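Local coordinates for Exo-beta-1,3-glucanase (Streptomyces sp. SirexAA-E, PDB 4PEY), which hydrolyses laminarin and laminarioligosaccharides as a secreted exo-beta-1,3-glucanase of glycoside hydrolase family 55, releasing glucose and laminaribiose, at residues A[498-501]-A[505-508]. The protein carries 1 engineered substitution. Sequence-based numbering, arbitrary orientation.
Sequences CYFN and DIRQ. With BGC (beta-D-glucopyranose), chain B.
Phe500 CG lies anti to its own carbonyl carbon (chi1 -69°) and Ile506 CG2 anti to its backbone N, which lays that methyl over the middle of the Phe500 ring. CG2 of Ile506 stands 3.5 Å from the centroid of the Phe500 ring and only 1° off the ring normal, a CH-pi contact that touches all six ring carbons almost equally. The delta methyl reaches the rim of the same ring, with Ile506 CD1 4.0 Å from Phe500 CD1. Gln508 comes in at the edge instead. Its bent chain places OE1 in the ring plane, 3.8 Å from Phe500 CZ, and the amide lies within 10° of parallel to that plane. The buried amide is held from its other end, where NE2 donates to the backbone oxygens of Tyr477 and His510.

Next to Phe500, the centre of an inverse gamma turn, Tyr499 serves the glycan pocket. Its ring receives C6 of the glucose over the middle of one face, 3.5 Å above the plane, while CB of Asn501 covers the opposite face toward the rim; the sugar's O6 is 3.6 Å from Tyr499 CE1. An alanine here would remove this platform and would probably leave the hydroxymethyl group of the sugar freer to turn, with Tyr461, a substrate-binding residue, losing its edge-to-face partner.

Strand 489-498 lies among the successive parallel strands of the beta-helix typical of glycoside hydrolase family 55, and the loop after it brings Tyr499 to the glycan. This loop folds back on a small buried cluster of Phe500, Ile506 and the Gln508 side chain; Asp505 and Ile506 lead into strand 507-508, which pairs in parallel with strand 535-536.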
ATOM      1  N   CYS A 498       6.487   7.630  17.191  1.00 10.78           N
ATOM      2  CA  CYS A 498       7.483   6.813  17.882  1.00 10.40           C
ATOM      3  C   CYS A 498       6.872   6.021  19.035  1.00 11.33           C
ATOM      4  O   CYS A 498       5.876   6.413  19.646  1.00 12.41           O
ATOM      5  CB  CYS A 498       8.668   7.658  18.384  1.00 11.40           C
ATOM      6  SG  CYS A 498       8.374   8.733  19.811  1.00 12.21           S
ATOM      7  N   TYR A 499       7.486   4.881  19.304  1.00 11.88           N
ATOM      8  CA  TYR A 499       7.085   4.001  20.384  1.00 13.74           C
ATOM      9  C   TYR A 499       8.327   3.201  20.753  1.00 13.37           C
ATOM     10  O   TYR A 499       8.453   2.016  20.443  1.00 13.55           O
ATOM     11  CB  TYR A 499       5.911   3.112  19.960  1.00 14.30           C
ATOM     12  CG  TYR A 499       5.390   2.147  20.998  1.00 16.21           C
ATOM     13  CD1 TYR A 499       4.748   2.600  22.151  1.00 16.59           C
ATOM     14  CD2 TYR A 499       5.501   0.775  20.805  1.00 16.22           C
ATOM     15  CE1 TYR A 499       4.247   1.703  23.094  1.00 16.88           C
ATOM     16  CE2 TYR A 499       5.009  -0.122  21.731  1.00 18.16           C
ATOM     17  CZ  TYR A 499       4.387   0.341  22.870  1.00 19.37           C
ATOM     18  OH  TYR A 499       3.904  -0.575  23.772  1.00 23.42           O
ATOM     19  N   PHE A 500       9.264   3.887  21.400  1.00 12.95           N
ATOM     20  CA  PHE A 500      10.502   3.259  21.822  1.00 12.84           C
ATOM     21  C   PHE A 500      10.238   2.465  23.099  1.00 14.72           C
ATOM     22  O   PHE A 500      10.570   2.903  24.199  1.00 14.52           O
ATOM     23  CB  PHE A 500      11.600   4.317  22.026  1.00 13.20           C
ATOM     24  CG  PHE A 500      12.074   4.962  20.743  1.00 13.31           C
ATOM     25  CD1 PHE A 500      12.941   4.292  19.893  1.00 15.02           C
ATOM     26  CD2 PHE A 500      11.664   6.248  20.397  1.00 11.95           C
ATOM     27  CE1 PHE A 500      13.387   4.889  18.702  1.00 15.53           C
ATOM     28  CE2 PHE A 500      12.111   6.849  19.215  1.00 13.82           C
ATOM     29  CZ  PHE A 500      12.969   6.165  18.369  1.00 13.82           C
ATOM     30  N   ASN A 501       9.626   1.292  22.963  1.00 14.92           N
ATOM     31  CA  ASN A 501       9.182   0.580  24.158  1.00 14.53           C
ATOM     32  C   ASN A 501      10.308  -0.199  24.824  1.00 15.74           C
ATOM     33  O   ASN A 501      10.258  -0.440  26.028  1.00 18.21           O
ATOM     34  CB  ASN A 501       7.981  -0.338  23.849  1.00 18.16           C
ATOM     35  CG  ASN A 501       8.320  -1.484  22.907  1.00 21.21           C
ATOM     36  OD1 ASN A 501       9.237  -1.398  22.097  1.00 23.61           O
ATOM     37  ND2 ASN A 501       7.554  -2.567  23.007  1.00 26.81           N
ATOM     38  N   ASP A 505      13.554   6.122  27.149  1.00 13.67           N
ATOM     39  CA  ASP A 505      14.320   7.346  27.388  1.00 13.86           C
ATOM     40  C   ASP A 505      14.900   7.935  26.102  1.00 13.80           C
ATOM     41  O   ASP A 505      15.451   9.039  26.106  1.00 14.62           O
ATOM     42  CB  ASP A 505      15.447   7.095  28.382  1.00 17.31           C
ATOM     43  CG  ASP A 505      14.934   6.737  29.752  1.00 21.64           C
ATOM     44  OD1 ASP A 505      13.821   7.187  30.100  1.00 22.19           O
ATOM     45  OD2 ASP A 505      15.641   6.010  30.478  1.00 27.51           O
ATOM     46  N   ILE A 506      14.764   7.202  25.003  1.00 13.40           N
ATOM     47  CA  ILE A 506      15.306   7.631  23.720  1.00 13.10           C
ATOM     48  C   ILE A 506      14.644   8.910  23.200  1.00 13.18           C
ATOM     49  O   ILE A 506      13.465   9.187  23.469  1.00 13.58           O
ATOM     50  CB  ILE A 506      15.188   6.473  22.689  1.00 14.13           C
ATOM     51  CG1 ILE A 506      16.276   5.435  22.990  1.00 14.86           C
ATOM     52  CG2 ILE A 506      15.316   6.952  21.228  1.00 15.31           C
ATOM     53  CD1 ILE A 506      16.177   4.162  22.186  1.00 15.63           C
ATOM     54  N   ARG A 507      15.442   9.708  22.498  1.00 11.95           N
ATOM     55  CA  ARG A 507      14.978  10.893  21.790  1.00 12.07           C
ATOM     56  C   ARG A 507      15.205  10.744  20.286  1.00 14.26           C
ATOM     57  O   ARG A 507      16.269  10.295  19.846  1.00 14.55           O
ATOM     58  CB  ARG A 507      15.703  12.141  22.297  1.00 13.56           C
ATOM     59  CG  ARG A 507      15.324  12.507  23.720  1.00 13.40           C
ATOM     60  CD  ARG A 507      13.840  12.833  23.816  1.00 13.11           C
ATOM     61  NE  ARG A 507      13.432  13.216  25.167  1.00 14.22           N
ATOM     62  CZ  ARG A 507      12.837  12.409  26.044  1.00 13.55           C
ATOM     63  NH1 ARG A 507      12.553  11.146  25.728  1.00 13.74           N
ATOM     64  NH2 ARG A 507      12.503  12.876  27.242  1.00 13.78           N
ATOM     65  N   GLN A 508      14.195  11.132  19.516  1.00 12.00           N
ATOM     66  CA  GLN A 508      14.257  11.159  18.058  1.00 12.30           C
ATOM     67  C   GLN A 508      14.305  12.629  17.670  1.00 13.55           C
ATOM     68  O   GLN A 508      13.378  13.362  17.990  1.00 14.33           O
ATOM     69  CB  GLN A 508      13.031  10.462  17.456  1.00 12.59           C
ATOM     70  CG  GLN A 508      12.893  10.566  15.935  1.00 13.45           C
ATOM     71  CD  GLN A 508      13.787   9.591  15.179  1.00 13.39           C
ATOM     72  OE1 GLN A 508      14.175   8.537  15.700  1.00 13.94           O
ATOM     73  NE2 GLN A 508      14.113   9.937  13.939  1.00 14.85           N
TER
HETATM   74  C2  BGC B   2      -0.324   2.242  16.970  1.00 14.67           C
HETATM   75  C3  BGC B   2       0.498   0.965  16.856  1.00 15.44           C
HETATM   76  C4  BGC B   2       1.492   0.890  18.005  1.00 17.08           C
HETATM   77  C5  BGC B   2       0.751   1.032  19.324  1.00 17.39           C
HETATM   78  C6  BGC B   2       1.729   0.962  20.490  1.00 22.19           C
HETATM   79  C1  BGC B   2      -0.917   2.413  18.363  1.00 14.53           C
HETATM   80  O2  BGC B   2      -1.385   2.175  16.040  1.00 15.22           O
HETATM   81  O3  BGC B   2       1.172   1.073  15.583  0.51 17.62           O
HETATM   82  O4  BGC B   2       2.193  -0.338  17.931  1.00 19.33           O
HETATM   83  O5  BGC B   2       0.093   2.287  19.348  1.00 16.42           O
HETATM   84  O6  BGC B   2       1.012   1.034  21.705  1.00 23.81           O